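Local coordinates for sensor protein KdpD (Escherichia coli, PDB 4Y2F), which is a potassium-sensing histidine kinase, here its GAF domain, that probably autophosphorylates on a histidine and passes the phosphate to a response regulator, at residues Q66-K71 with Y99-V104; Q88-K93 with T123-V128; G56-D61 with V103-N108; Q27-T32 with R119-F124. All coordinates share one frame; numbering follows the deposited sequence.

Overall arrangement
From the N terminus, interaction 4 pairs helix 18-33 with the long helix 115-142 and closes the widest loop. Interactions 1 and 3 nest inside it. Interaction 3 brings the loop 56-61 back onto the end of strand 97-106. Interaction 1 sets helix 62-71 against the same strand, earlier along it. Interaction 2 joins strand 88-94 to helix 115-142 and crosses interactions 1 and 3, because the segments alternate in the chain. Strands 88-94 and 97-106 are antiparallel neighbours in the central sheet. Interactions 2 and 4 end on overlapping parts of helix 115-142. Interactions 1 to 3 tie two helices and a loop to the GAF-domain sheet, and interaction 4 joins two helices.

Interaction 1: Q66-K71 with Y99-V104; sequences QWSFDK and YGLVVV
Leu101 lays its CD2 methyl against the start of Phe69. Leu101 CD2 is 3.8 Å from Phe69 CB and 3.6 Å from the backbone N of Phe69. The same methyl also meets the hydroxyl of Ser68, with Leu101 CD2 3.5 Å from Ser68 OG. That hydroxyl has its polar partner in the carbonyl O of Leu73, so the methyl packs beside a group already bonded.

The Phe69 ring does not lie flat on the strand. Its CG is anti to the backbone N (chi1 173°), which carries the ring along the strand toward Gly100. There the ring presents an edge: Phe69 CE1 is 3.7 Å from Gly100 N, and Tyr99 C also lies near the ring plane. Gly100 N is buried here and has no partner in the model. A serine in place of Phe69 would probably leave a gap where the ring edge meets Gly100 and Tyr99, and lose the touch on Pro42.

The contact is a helix resting on one side of a sheet. The axes of the two short segments run at 141° and come within 8.3 Å. Helix 62-71 bridges several strands: Phe69 also touches Pro42 of strand 35-42, and Ser68 touches Ile89 and Pro91 of strand 88-94. Val102, next along strand 97-106, instead packs on Thr125 of helix 115-142.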
loop_
_atom_site.group_PDB
_atom_site.type_symbol
_atom_site.label_atom_id
_atom_site.label_comp_id
_atom_site.label_asym_id
_atom_site.label_seq_id
_atom_site.Cartn_x
_atom_site.Cartn_y
_atom_site.Cartn_z
ATOM N N GLN A 66 -20.648 -7.430 -10.065
ATOM C CA GLN A 66 -21.320 -6.326 -9.388
ATOM C C GLN A 66 -21.575 -6.652 -7.918
ATOM O O GLN A 66 -21.422 -5.780 -7.050
ATOM C CB GLN A 66 -22.626 -5.970 -10.110
ATOM C CG GLN A 66 -23.251 -4.645 -9.666
ATOM C CD GLN A 66 -22.430 -3.430 -10.070
ATOM O OE1 GLN A 66 -22.021 -3.293 -11.226
ATOM N NE2 GLN A 66 -22.184 -2.538 -9.110
ATOM N N TRP A 67 -21.970 -7.898 -7.619
ATOM C CA TRP A 67 -22.183 -8.323 -6.233
ATOM C C TRP A 67 -20.909 -8.173 -5.407
ATOM O O TRP A 67 -20.942 -7.681 -4.270
ATOM C CB TRP A 67 -22.653 -9.780 -6.202
ATOM C CG TRP A 67 -22.772 -10.375 -4.798
ATOM C CD1 TRP A 67 -23.879 -10.369 -3.996
ATOM C CD2 TRP A 67 -21.755 -11.074 -4.062
ATOM N NE1 TRP A 67 -23.613 -11.011 -2.809
ATOM C CE2 TRP A 67 -22.313 -11.445 -2.820
ATOM C CE3 TRP A 67 -20.420 -11.405 -4.324
ATOM C CZ2 TRP A 67 -21.588 -12.133 -1.846
ATOM C CZ3 TRP A 67 -19.700 -12.091 -3.352
ATOM C CH2 TRP A 67 -20.288 -12.453 -2.135
ATOM N N SER A 68 -19.775 -8.613 -5.962
ATOM C CA SER A 68 -18.503 -8.505 -5.264
ATOM C C SER A 68 -18.165 -7.049 -4.959
ATOM O O SER A 68 -17.705 -6.727 -3.851
ATOM C CB SER A 68 -17.427 -9.158 -6.134
ATOM O OG SER A 68 -16.118 -8.988 -5.607
ATOM N N PHE A 69 -18.373 -6.160 -5.936
ATOM C CA PHE A 69 -18.103 -4.739 -5.736
ATOM C C PHE A 69 -19.051 -4.136 -4.708
ATOM O O PHE A 69 -18.637 -3.361 -3.836
ATOM C CB PHE A 69 -18.228 -3.998 -7.069
ATOM C CG PHE A 69 -18.141 -2.500 -6.942
ATOM C CD1 PHE A 69 -16.913 -1.880 -6.791
ATOM C CD2 PHE A 69 -19.287 -1.714 -6.959
ATOM C CE1 PHE A 69 -16.823 -0.510 -6.665
ATOM C CE2 PHE A 69 -19.208 -0.336 -6.835
ATOM C CZ PHE A 69 -17.976 0.270 -6.682
ATOM N N ASP A 70 -20.342 -4.463 -4.814
ATOM C CA ASP A 70 -21.337 -3.878 -3.924
ATOM C C ASP A 70 -21.111 -4.308 -2.479
ATOM O O ASP A 70 -21.292 -3.507 -1.552
ATOM C CB ASP A 70 -22.740 -4.284 -4.373
ATOM C CG ASP A 70 -23.176 -3.599 -5.670
ATOM O OD1 ASP A 70 -22.559 -2.595 -6.074
ATOM O OD2 ASP A 70 -24.164 -4.064 -6.278
ATOM N N LYS A 71 -20.734 -5.570 -2.266
ATOM C CA LYS A 71 -20.558 -6.133 -0.932
ATOM C C LYS A 71 -19.129 -6.013 -0.417
ATOM O O LYS A 71 -18.899 -6.242 0.777
ATOM C CB LYS A 71 -20.954 -7.617 -0.923
ATOM C CG LYS A 71 -22.389 -7.886 -1.365
ATOM C CD LYS A 71 -23.331 -6.891 -0.727
ATOM C CE LYS A 71 -24.789 -7.221 -0.995
ATOM N NZ LYS A 71 -25.656 -6.157 -0.421
ATOM N N TYR A 99 -13.207 0.397 -4.306
ATOM C CA TYR A 99 -13.038 1.382 -5.365
ATOM C C TYR A 99 -13.072 0.767 -6.748
ATOM O O TYR A 99 -13.071 1.501 -7.741
ATOM C CB TYR A 99 -11.715 2.137 -5.166
ATOM C CG TYR A 99 -11.764 3.008 -3.936
ATOM C CD1 TYR A 99 -11.445 2.493 -2.685
ATOM C CD2 TYR A 99 -12.191 4.325 -4.016
ATOM C CE1 TYR A 99 -11.534 3.269 -1.552
ATOM C CE2 TYR A 99 -12.267 5.113 -2.893
ATOM C CZ TYR A 99 -11.941 4.581 -1.661
ATOM O OH TYR A 99 -12.035 5.366 -0.539
ATOM N N GLY A 100 -13.111 -0.555 -6.826
ATOM C CA GLY A 100 -13.109 -1.241 -8.096
ATOM C C GLY A 100 -12.955 -2.724 -7.834
ATOM O O GLY A 100 -13.013 -3.176 -6.690
ATOM N N LEU A 101 -12.784 -3.471 -8.923
ATOM C CA LEU A 101 -12.541 -4.902 -8.822
ATOM C C LEU A 101 -11.422 -5.259 -9.778
ATOM O O LEU A 101 -11.161 -4.550 -10.756
ATOM C CB LEU A 101 -13.728 -5.729 -9.314
ATOM C CG LEU A 101 -15.083 -5.671 -8.647
ATOM C CD1 LEU A 101 -15.928 -6.669 -9.400
ATOM C CD2 LEU A 101 -14.982 -6.062 -7.188
ATOM N N VAL A 102 -10.752 -6.373 -9.494
ATOM C CA VAL A 102 -9.893 -6.988 -10.495
ATOM C C VAL A 102 -10.329 -8.440 -10.671
ATOM O O VAL A 102 -10.574 -9.155 -9.686
ATOM C CB VAL A 102 -8.393 -6.825 -10.173
ATOM C CG1 VAL A 102 -8.022 -7.523 -8.864
ATOM C CG2 VAL A 102 -7.524 -7.298 -11.343
ATOM N N VAL A 103 -10.497 -8.843 -11.919
ATOM C CA VAL A 103 -10.726 -10.241 -12.271
ATOM C C VAL A 103 -9.370 -10.796 -12.692
ATOM O O VAL A 103 -8.697 -10.211 -13.553
ATOM C CB VAL A 103 -11.751 -10.371 -13.408
ATOM C CG1 VAL A 103 -11.992 -11.851 -13.716
ATOM C CG2 VAL A 103 -13.065 -9.691 -13.024
ATOM N N VAL A 104 -8.947 -11.889 -12.055
ATOM C CA VAL A 104 -7.631 -12.489 -12.292
ATOM C C VAL A 104 -7.833 -13.921 -12.777
ATOM O O VAL A 104 -8.363 -14.754 -12.028
ATOM C CB VAL A 104 -6.765 -12.472 -11.022
ATOM C CG1 VAL A 104 -5.402 -13.048 -11.311
ATOM C CG2 VAL A 104 -6.640 -11.045 -10.469
#

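Interaction 2: Q88-K93 with T123-V128; sequences QILPLK and TFTLLV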
loop_
_atom_site.group_PDB
_atom_site.type_symbol
_atom_site.label_atom_id
_atom_site.label_comp_id
_atom_site.label_asym_id
_atom_site.label_seq_id
_atom_site.Cartn_x
_atom_site.Cartn_y
_atom_site.Cartn_z
ATOM N N GLN A 88 -10.474 -15.528 -10.233
ATOM C CA GLN A 88 -10.891 -14.868 -9.004
ATOM C C GLN A 88 -11.482 -13.500 -9.322
ATOM O O GLN A 88 -11.052 -12.823 -10.255
ATOM C CB GLN A 88 -9.705 -14.660 -8.069
ATOM C CG GLN A 88 -8.999 -15.946 -7.703
ATOM C CD GLN A 88 -7.993 -15.712 -6.616
ATOM O OE1 GLN A 88 -6.881 -15.298 -6.888
ATOM N NE2 GLN A 88 -8.388 -15.945 -5.372
ATOM N N ILE A 89 -12.474 -13.096 -8.522
ATOM C CA ILE A 89 -13.043 -11.755 -8.578
ATOM C C ILE A 89 -12.697 -11.106 -7.242
ATOM O O ILE A 89 -13.180 -11.543 -6.186
ATOM C CB ILE A 89 -14.560 -11.790 -8.788
ATOM C CG1 ILE A 89 -14.885 -12.397 -10.152
ATOM C CG2 ILE A 89 -15.118 -10.386 -8.709
ATOM C CD1 ILE A 89 -16.392 -12.476 -10.403
ATOM N N LEU A 90 -11.853 -10.067 -7.275
ATOM C CA LEU A 90 -11.270 -9.506 -6.051
ATOM C C LEU A 90 -11.624 -8.035 -5.893
ATOM O O LEU A 90 -11.327 -7.223 -6.791
ATOM C CB LEU A 90 -9.748 -9.686 -6.046
ATOM C CG LEU A 90 -9.324 -11.151 -6.141
ATOM C CD1 LEU A 90 -7.822 -11.217 -6.292
ATOM C CD2 LEU A 90 -9.773 -11.942 -4.922
ATOM N N PRO A 91 -12.225 -7.634 -4.785
ATOM C CA PRO A 91 -12.459 -6.202 -4.571
ATOM C C PRO A 91 -11.164 -5.446 -4.316
ATOM O O PRO A 91 -10.247 -5.931 -3.646
ATOM C CB PRO A 91 -13.373 -6.172 -3.345
ATOM C CG PRO A 91 -13.095 -7.455 -2.631
ATOM C CD PRO A 91 -12.784 -8.468 -3.710
ATOM N N LEU A 92 -11.086 -4.250 -4.894
ATOM C CA LEU A 92 -9.973 -3.333 -4.643
ATOM C C LEU A 92 -10.405 -2.416 -3.508
ATOM O O LEU A 92 -11.055 -1.390 -3.733
ATOM C CB LEU A 92 -9.655 -2.546 -5.906
ATOM C CG LEU A 92 -9.378 -3.464 -7.096
ATOM C CD1 LEU A 92 -9.268 -2.666 -8.386
ATOM C CD2 LEU A 92 -8.108 -4.293 -6.868
ATOM N N LYS A 93 -10.043 -2.776 -2.279
ATOM C CA LYS A 93 -10.577 -2.125 -1.097
ATOM C C LYS A 93 -9.494 -1.359 -0.358
ATOM O O LYS A 93 -8.363 -1.835 -0.217
ATOM C CB LYS A 93 -11.149 -3.141 -0.111
ATOM C CG LYS A 93 -12.207 -4.037 -0.667
ATOM C CD LYS A 93 -12.732 -4.974 0.410
ATOM C CE LYS A 93 -13.559 -4.236 1.442
ATOM N NZ LYS A 93 -14.342 -5.191 2.298
ATOM N N THR A 123 -1.840 -7.925 -1.075
ATOM C CA THR A 123 -1.069 -6.700 -0.915
ATOM C C THR A 123 -1.098 -5.883 -2.196
ATOM O O THR A 123 -1.231 -4.654 -2.152
ATOM C CB THR A 123 0.365 -7.035 -0.524
ATOM O OG1 THR A 123 0.363 -7.842 0.665
ATOM C CG2 THR A 123 1.142 -5.765 -0.239
ATOM N N PHE A 124 -1.008 -6.550 -3.353
ATOM C CA PHE A 124 -1.126 -5.831 -4.619
ATOM C C PHE A 124 -2.463 -5.097 -4.715
ATOM O O PHE A 124 -2.502 -3.909 -5.066
ATOM C CB PHE A 124 -0.947 -6.795 -5.797
ATOM C CG PHE A 124 0.480 -6.984 -6.220
ATOM C CD1 PHE A 124 1.384 -7.637 -5.396
ATOM C CD2 PHE A 124 0.920 -6.515 -7.450
ATOM C CE1 PHE A 124 2.707 -7.806 -5.788
ATOM C CE2 PHE A 124 2.233 -6.687 -7.850
ATOM C CZ PHE A 124 3.130 -7.319 -7.016
ATOM N N THR A 125 -3.575 -5.776 -4.406
ATOM C CA THR A 125 -4.872 -5.114 -4.535
ATOM C C THR A 125 -5.014 -3.949 -3.564
ATOM O O THR A 125 -5.713 -2.976 -3.866
ATOM C CB THR A 125 -6.033 -6.099 -4.362
ATOM O OG1 THR A 125 -6.059 -6.616 -3.025
ATOM C CG2 THR A 125 -5.935 -7.249 -5.363
ATOM N N LEU A 126 -4.342 -4.014 -2.412
ATOM C CA LEU A 126 -4.383 -2.896 -1.478
ATOM C C LEU A 126 -3.675 -1.676 -2.058
ATOM O O LEU A 126 -4.173 -0.549 -1.942
ATOM C CB LEU A 126 -3.742 -3.318 -0.162
ATOM C CG LEU A 126 -3.601 -2.279 0.938
ATOM C CD1 LEU A 126 -4.957 -1.639 1.243
ATOM C CD2 LEU A 126 -3.057 -2.972 2.159
ATOM N N LEU A 127 -2.532 -1.882 -2.711
ATOM C CA LEU A 127 -1.825 -0.758 -3.322
ATOM C C LEU A 127 -2.619 -0.179 -4.488
ATOM O O LEU A 127 -2.707 1.049 -4.641
ATOM C CB LEU A 127 -0.442 -1.208 -3.782
ATOM C CG LEU A 127 0.593 -1.534 -2.718
ATOM C CD1 LEU A 127 1.909 -1.565 -3.429
ATOM C CD2 LEU A 127 0.631 -0.480 -1.631
ATOM N N VAL A 128 -3.241 -1.037 -5.307
ATOM C CA VAL A 128 -4.090 -0.545 -6.384
ATOM C C VAL A 128 -5.256 0.262 -5.824
ATOM O O VAL A 128 -5.588 1.344 -6.328
ATOM C CB VAL A 128 -4.567 -1.713 -7.265
ATOM C CG1 VAL A 128 -5.591 -1.211 -8.272
ATOM C CG2 VAL A 128 -3.370 -2.360 -7.957
HETATM O O HOH W 1 -8.090 -4.980 -1.607
#
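Thr125 and Leu92 bury the most surface in this contact. The CD2 methyl of Leu92 rests 3.7 Å from Thr125 CB, and the two side chains cross at about a right angle. The other branch, Leu92 CD1, reaches Val128 CG1 at 4.0 Å, one turn further along the helix. Leu92 thus spans two positions of helix 115-142.

With OG1 between the backbone N and carbonyl carbon (chi1 66°), Thr125 turns its hydroxyl to both Glu122 O and a water. It bonds to Glu122 O and accepts from the water, 3.0 Å from Thr125 OG1. That water donates to Pro91 O as well, and accepts from Lys93 N at 3.0 Å. One molecule so links strand backbone to helix side chain. Lys93 is third in buried surface. Lys93 O meets Leu126 CD1 at 3.7 Å, while Lys93 NZ bonds to Gly72 O.

Leu126 also packs on Leu127 of the second subunit. The sheet backed by a long C-terminal helix is consistent with the GAF fold.

Interaction 3: G56-D61 with V103-N108; sequences GMTPWD and VVEPGN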
loop_
_atom_site.group_PDB
_atom_site.type_symbol
_atom_site.label_atom_id
_atom_site.label_comp_id
_atom_site.label_asym_id
_atom_site.label_seq_id
_atom_site.Cartn_x
_atom_site.Cartn_y
_atom_site.Cartn_z
ATOM N N GLY A 56 -8.648 -13.411 -24.752
ATOM C CA GLY A 56 -7.776 -14.203 -23.920
ATOM C C GLY A 56 -8.316 -14.508 -22.535
ATOM O O GLY A 56 -7.813 -15.428 -21.888
ATOM N N MET A 57 -9.306 -13.754 -22.053
ATOM C CA MET A 57 -9.961 -14.067 -20.790
ATOM C C MET A 57 -11.296 -14.770 -21.012
ATOM O O MET A 57 -12.040 -14.456 -21.944
ATOM C CB MET A 57 -10.201 -12.815 -19.942
ATOM C CG MET A 57 -8.913 -12.288 -19.341
ATOM S SD MET A 57 -9.149 -10.852 -18.282
ATOM C CE MET A 57 -9.556 -11.632 -16.716
ATOM N N THR A 58 -11.601 -15.698 -20.126
ATOM C CA THR A 58 -12.905 -16.338 -20.159
ATOM C C THR A 58 -13.939 -15.348 -19.627
ATOM O O THR A 58 -13.648 -14.571 -18.716
ATOM C CB THR A 58 -12.892 -17.591 -19.279
ATOM O OG1 THR A 58 -11.683 -18.323 -19.495
ATOM C CG2 THR A 58 -14.056 -18.501 -19.638
ATOM N N PRO A 59 -15.152 -15.330 -20.187
ATOM C CA PRO A 59 -16.167 -14.395 -19.682
ATOM C C PRO A 59 -16.564 -14.719 -18.250
ATOM O O PRO A 59 -16.789 -15.880 -17.898
ATOM C CB PRO A 59 -17.358 -14.607 -20.624
ATOM C CG PRO A 59 -16.824 -15.285 -21.807
ATOM C CD PRO A 59 -15.567 -16.005 -21.427
ATOM N N TRP A 60 -16.669 -13.683 -17.433
ATOM C CA TRP A 60 -17.149 -13.809 -16.063
ATOM C C TRP A 60 -18.585 -13.317 -15.986
ATOM O O TRP A 60 -19.115 -12.713 -16.922
ATOM C CB TRP A 60 -16.271 -13.016 -15.092
ATOM C CG TRP A 60 -16.191 -11.576 -15.431
ATOM C CD1 TRP A 60 -17.047 -10.585 -15.040
ATOM C CD2 TRP A 60 -15.202 -10.957 -16.246
ATOM N NE1 TRP A 60 -16.644 -9.383 -15.562
ATOM C CE2 TRP A 60 -15.513 -9.583 -16.310
ATOM C CE3 TRP A 60 -14.074 -11.424 -16.926
ATOM C CZ2 TRP A 60 -14.740 -8.672 -17.026
ATOM C CZ3 TRP A 60 -13.295 -10.513 -17.621
ATOM C CH2 TRP A 60 -13.634 -9.154 -17.670
ATOM N N ASP A 61 -19.224 -13.599 -14.857
ATOM C CA ASP A 61 -20.604 -13.182 -14.666
ATOM C C ASP A 61 -20.624 -11.723 -14.223
ATOM O O ASP A 61 -20.096 -11.384 -13.156
ATOM C CB ASP A 61 -21.300 -14.080 -13.646
ATOM C CG ASP A 61 -22.776 -13.761 -13.503
ATOM O OD1 ASP A 61 -23.618 -14.599 -13.899
ATOM O OD2 ASP A 61 -23.103 -12.669 -13.004
ATOM N N VAL A 103 -10.497 -8.843 -11.919
ATOM C CA VAL A 103 -10.726 -10.241 -12.271
ATOM C C VAL A 103 -9.370 -10.796 -12.692
ATOM O O VAL A 103 -8.697 -10.211 -13.553
ATOM C CB VAL A 103 -11.751 -10.371 -13.408
ATOM C CG1 VAL A 103 -11.992 -11.851 -13.716
ATOM C CG2 VAL A 103 -13.065 -9.691 -13.024
ATOM N N VAL A 104 -8.947 -11.889 -12.055
ATOM C CA VAL A 104 -7.631 -12.489 -12.292
ATOM C C VAL A 104 -7.833 -13.921 -12.777
ATOM O O VAL A 104 -8.363 -14.754 -12.028
ATOM C CB VAL A 104 -6.765 -12.472 -11.022
ATOM C CG1 VAL A 104 -5.402 -13.048 -11.311
ATOM C CG2 VAL A 104 -6.640 -11.045 -10.469
ATOM N N GLU A 105 -7.372 -14.208 -13.993
ATOM C CA GLU A 105 -7.474 -15.547 -14.573
ATOM C C GLU A 105 -6.072 -16.087 -14.822
ATOM O O GLU A 105 -5.423 -15.683 -15.796
ATOM C CB GLU A 105 -8.269 -15.508 -15.876
ATOM C CG GLU A 105 -8.566 -16.910 -16.365
ATOM C CD GLU A 105 -9.330 -16.925 -17.668
ATOM O OE1 GLU A 105 -9.774 -15.848 -18.130
ATOM O OE2 GLU A 105 -9.472 -18.028 -18.246
ATOM N N PRO A 106 -5.570 -16.990 -13.984
ATOM C CA PRO A 106 -4.182 -17.444 -14.129
ATOM C C PRO A 106 -4.044 -18.529 -15.181
ATOM O O PRO A 106 -4.975 -19.286 -15.462
ATOM C CB PRO A 106 -3.889 -18.030 -12.745
ATOM C CG PRO A 106 -5.204 -18.591 -12.299
ATOM C CD PRO A 106 -6.238 -17.605 -12.816
ATOM N N GLY A 107 -2.834 -18.666 -15.703
ATOM C CA GLY A 107 -2.547 -19.805 -16.558
ATOM C C GLY A 107 -2.615 -21.116 -15.804
ATOM O O GLY A 107 -2.974 -22.151 -16.385
ATOM N N ASN A 108 -2.297 -21.088 -14.513
ATOM C CA ASN A 108 -2.238 -22.263 -13.650
ATOM C C ASN A 108 -2.943 -21.870 -12.349
ATOM O O ASN A 108 -2.373 -21.172 -11.509
ATOM C CB ASN A 108 -0.768 -22.634 -13.442
ATOM C CG ASN A 108 -0.571 -23.842 -12.547
ATOM O OD1 ASN A 108 -1.503 -24.322 -11.901
ATOM N ND2 ASN A 108 0.664 -24.344 -12.509
HETATM O O HOH W 2 -8.735 -17.798 -21.055
HETATM O O HOH W 3 -11.713 -14.406 -16.720
#
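Glu105 takes two hydrogen bonds from Thr58, one on each carboxylate oxygen. Thr58 N gives to Glu105 OE1 at 2.7 Å, nearly straight at 161°, on the syn lone pair of OE1. Thr58 OG1 gives to Glu105 OE2 at 2.6 Å, also on the syn side but 31° out of the carboxylate plane. The bonds fasten the loop before helix 62-71 to the end of a strand of the GAF-domain sheet. Two waters add further links, donating to Glu105 OE2 and Gly56 O, and to Glu105 OE1 and Thr58 O. Were this glutamate an alanine, Thr58 N and the Thr58 hydroxyl would probably lose their acceptors, and the loop would be freer to shift.

The extended Glu105 chain reaches straight out to the loop. Further along, the bend of Met57 at chi3 (85°) turns its CE methyl toward Val103, with Met57 CE 3.9 Å from Val103 CG1. Trp60 also packs on Val103. In a CH-pi contact, Val103 CG2 stands over the five-membered ring of Trp60, 4.1 Å from its centroid.

Interaction 4: Q27-T32 with R119-F124; sequences QFIAST and RLLETF
The Phe124 ring meets helix 18-33 with its outer end. Phe28 CB lies at its edge, near the ring plane, 4.5 Å from Phe124 CE2. Leu120 CD1, one turn earlier on the same helix as Phe124, is also at the edge in plane. Thr32 CG2 and Ile29 CG1 approach the ring obliquely, and Phe33 makes an edge-to-face contact with it.

This is antiparallel helix packing within the GAF domain, on the sheet face opposite helix 62-71. The two short segments run at 169° to each other, with their axes 11.6 Å apart at closest approach. Side chains fill that wide spacing, and Phe124 contributes the most buried surface. The Met8 and Leu5 side chains of helix 4-13 also touch the ring.

Thr32 comes from the opposite direction to Phe124. Thr32 CG2 is anti to the backbone N, which directs this methyl to Phe124 CZ, 3.9 Å away. Thr32 OG1 hydrogen-bonds to Asp4 OD2 of helix 4-13. Deeper toward the sheet, Ile29 meets both Phe124 and Leu121, and Leu121 goes on to touch Gln88 and Leu90 of strand 88-94. The contact between Ile29 and Leu121 is made by methyls, with Ile29 CG2 4.4 Å from Leu121 CD1.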
loop_
_atom_site.group_PDB
_atom_site.type_symbol
_atom_site.label_atom_id
_atom_site.label_comp_id
_atom_site.label_asym_id
_atom_site.label_seq_id
_atom_site.Cartn_x
_atom_site.Cartn_y
_atom_site.Cartn_z
ATOM N N GLN A 27 -0.731 -4.760 -16.096
ATOM C CA GLN A 27 0.621 -5.128 -16.506
ATOM C C GLN A 27 1.333 -5.884 -15.395
ATOM O O GLN A 27 1.916 -6.955 -15.619
ATOM C CB GLN A 27 1.393 -3.857 -16.863
ATOM C CG GLN A 27 2.867 -4.054 -17.212
ATOM C CD GLN A 27 3.589 -2.739 -17.417
ATOM O OE1 GLN A 27 3.330 -2.022 -18.385
ATOM N NE2 GLN A 27 4.489 -2.410 -16.507
ATOM N N PHE A 28 1.268 -5.355 -14.174
ATOM C CA PHE A 28 2.038 -5.944 -13.089
ATOM C C PHE A 28 1.384 -7.208 -12.549
ATOM O O PHE A 28 2.074 -8.169 -12.189
ATOM C CB PHE A 28 2.252 -4.917 -11.973
ATOM C CG PHE A 28 3.406 -3.990 -12.214
ATOM C CD1 PHE A 28 4.667 -4.301 -11.722
ATOM C CD2 PHE A 28 3.242 -2.820 -12.935
ATOM C CE1 PHE A 28 5.739 -3.458 -11.947
ATOM C CE2 PHE A 28 4.314 -1.965 -13.163
ATOM C CZ PHE A 28 5.568 -2.288 -12.660
ATOM N N ILE A 29 0.053 -7.238 -12.468
ATOM C CA ILE A 29 -0.585 -8.464 -12.002
ATOM C C ILE A 29 -0.360 -9.592 -13.009
ATOM O O ILE A 29 -0.077 -10.735 -12.628
ATOM C CB ILE A 29 -2.068 -8.217 -11.657
ATOM C CG1 ILE A 29 -2.167 -7.307 -10.425
ATOM C CG2 ILE A 29 -2.799 -9.526 -11.426
ATOM C CD1 ILE A 29 -3.522 -6.669 -10.200
ATOM N N ALA A 30 -0.425 -9.278 -14.309
ATOM C CA ALA A 30 -0.149 -10.271 -15.348
ATOM C C ALA A 30 1.247 -10.846 -15.225
ATOM O O ALA A 30 1.434 -12.066 -15.298
ATOM C CB ALA A 30 -0.279 -9.654 -16.736
ATOM N N SER A 31 2.242 -9.982 -15.045
ATOM C CA SER A 31 3.623 -10.431 -14.983
ATOM C C SER A 31 3.912 -11.169 -13.677
ATOM O O SER A 31 4.481 -12.266 -13.688
ATOM C CB SER A 31 4.553 -9.226 -15.165
ATOM O OG SER A 31 5.870 -9.527 -14.765
ATOM N N THR A 32 3.526 -10.582 -12.537
ATOM C CA THR A 32 3.886 -11.155 -11.245
ATOM C C THR A 32 3.151 -12.465 -10.989
ATOM O O THR A 32 3.713 -13.387 -10.389
ATOM C CB THR A 32 3.549 -10.156 -10.138
ATOM O OG1 THR A 32 4.298 -8.951 -10.363
ATOM C CG2 THR A 32 3.853 -10.718 -8.754
ATOM N N ARG A 119 -1.590 -14.240 -0.460
ATOM C CA ARG A 119 -1.267 -13.148 0.449
ATOM C C ARG A 119 -0.550 -12.026 -0.291
ATOM O O ARG A 119 -0.828 -10.843 -0.046
ATOM C CB ARG A 119 -0.431 -13.671 1.620
ATOM C CG ARG A 119 -1.219 -14.618 2.529
ATOM C CD ARG A 119 -0.480 -14.980 3.818
ATOM N NE ARG A 119 0.773 -15.703 3.601
ATOM C CZ ARG A 119 0.888 -17.030 3.560
ATOM N NH1 ARG A 119 -0.181 -17.809 3.680
ATOM N NH2 ARG A 119 2.076 -17.583 3.366
ATOM N N LEU A 120 0.326 -12.373 -1.238
ATOM C CA LEU A 120 0.998 -11.351 -2.039
ATOM C C LEU A 120 -0.005 -10.605 -2.903
ATOM O O LEU A 120 0.036 -9.365 -3.002
ATOM C CB LEU A 120 2.101 -11.976 -2.896
ATOM C CG LEU A 120 2.825 -10.941 -3.752
ATOM C CD1 LEU A 120 3.565 -9.922 -2.871
ATOM C CD2 LEU A 120 3.799 -11.640 -4.682
ATOM N N LEU A 121 -0.937 -11.338 -3.523
ATOM C CA LEU A 121 -1.928 -10.699 -4.374
ATOM C C LEU A 121 -2.804 -9.752 -3.571
ATOM O O LEU A 121 -3.183 -8.686 -4.070
ATOM C CB LEU A 121 -2.762 -11.769 -5.069
ATOM C CG LEU A 121 -3.864 -11.272 -6.017
ATOM C CD1 LEU A 121 -3.316 -10.372 -7.104
ATOM C CD2 LEU A 121 -4.561 -12.498 -6.636
ATOM N N GLU A 122 -3.114 -10.098 -2.319
ATOM C CA GLU A 122 -3.892 -9.175 -1.504
ATOM C C GLU A 122 -3.153 -7.863 -1.289
ATOM O O GLU A 122 -3.764 -6.785 -1.328
ATOM C CB GLU A 122 -4.271 -9.808 -0.177
ATOM C CG GLU A 122 -5.089 -8.845 0.655
ATOM C CD GLU A 122 -5.660 -9.480 1.876
ATOM O OE1 GLU A 122 -6.706 -10.147 1.757
ATOM O OE2 GLU A 122 -5.049 -9.326 2.949
ATOM N N THR A 123 -1.840 -7.925 -1.075
ATOM C CA THR A 123 -1.069 -6.700 -0.915
ATOM C C THR A 123 -1.098 -5.883 -2.196
ATOM O O THR A 123 -1.231 -4.654 -2.152
ATOM C CB THR A 123 0.365 -7.035 -0.524
ATOM O OG1 THR A 123 0.363 -7.842 0.665
ATOM C CG2 THR A 123 1.142 -5.765 -0.239
ATOM N N PHE A 124 -1.008 -6.550 -3.353
ATOM C CA PHE A 124 -1.126 -5.831 -4.619
ATOM C C PHE A 124 -2.463 -5.097 -4.715
ATOM O O PHE A 124 -2.502 -3.909 -5.066
ATOM C CB PHE A 124 -0.947 -6.795 -5.797
ATOM C CG PHE A 124 0.480 -6.984 -6.220
ATOM C CD1 PHE A 124 1.384 -7.637 -5.396
ATOM C CD2 PHE A 124 0.920 -6.515 -7.450
ATOM C CE1 PHE A 124 2.707 -7.806 -5.788
ATOM C CE2 PHE A 124 2.233 -6.687 -7.850
ATOM C CZ PHE A 124 3.130 -7.319 -7.016
#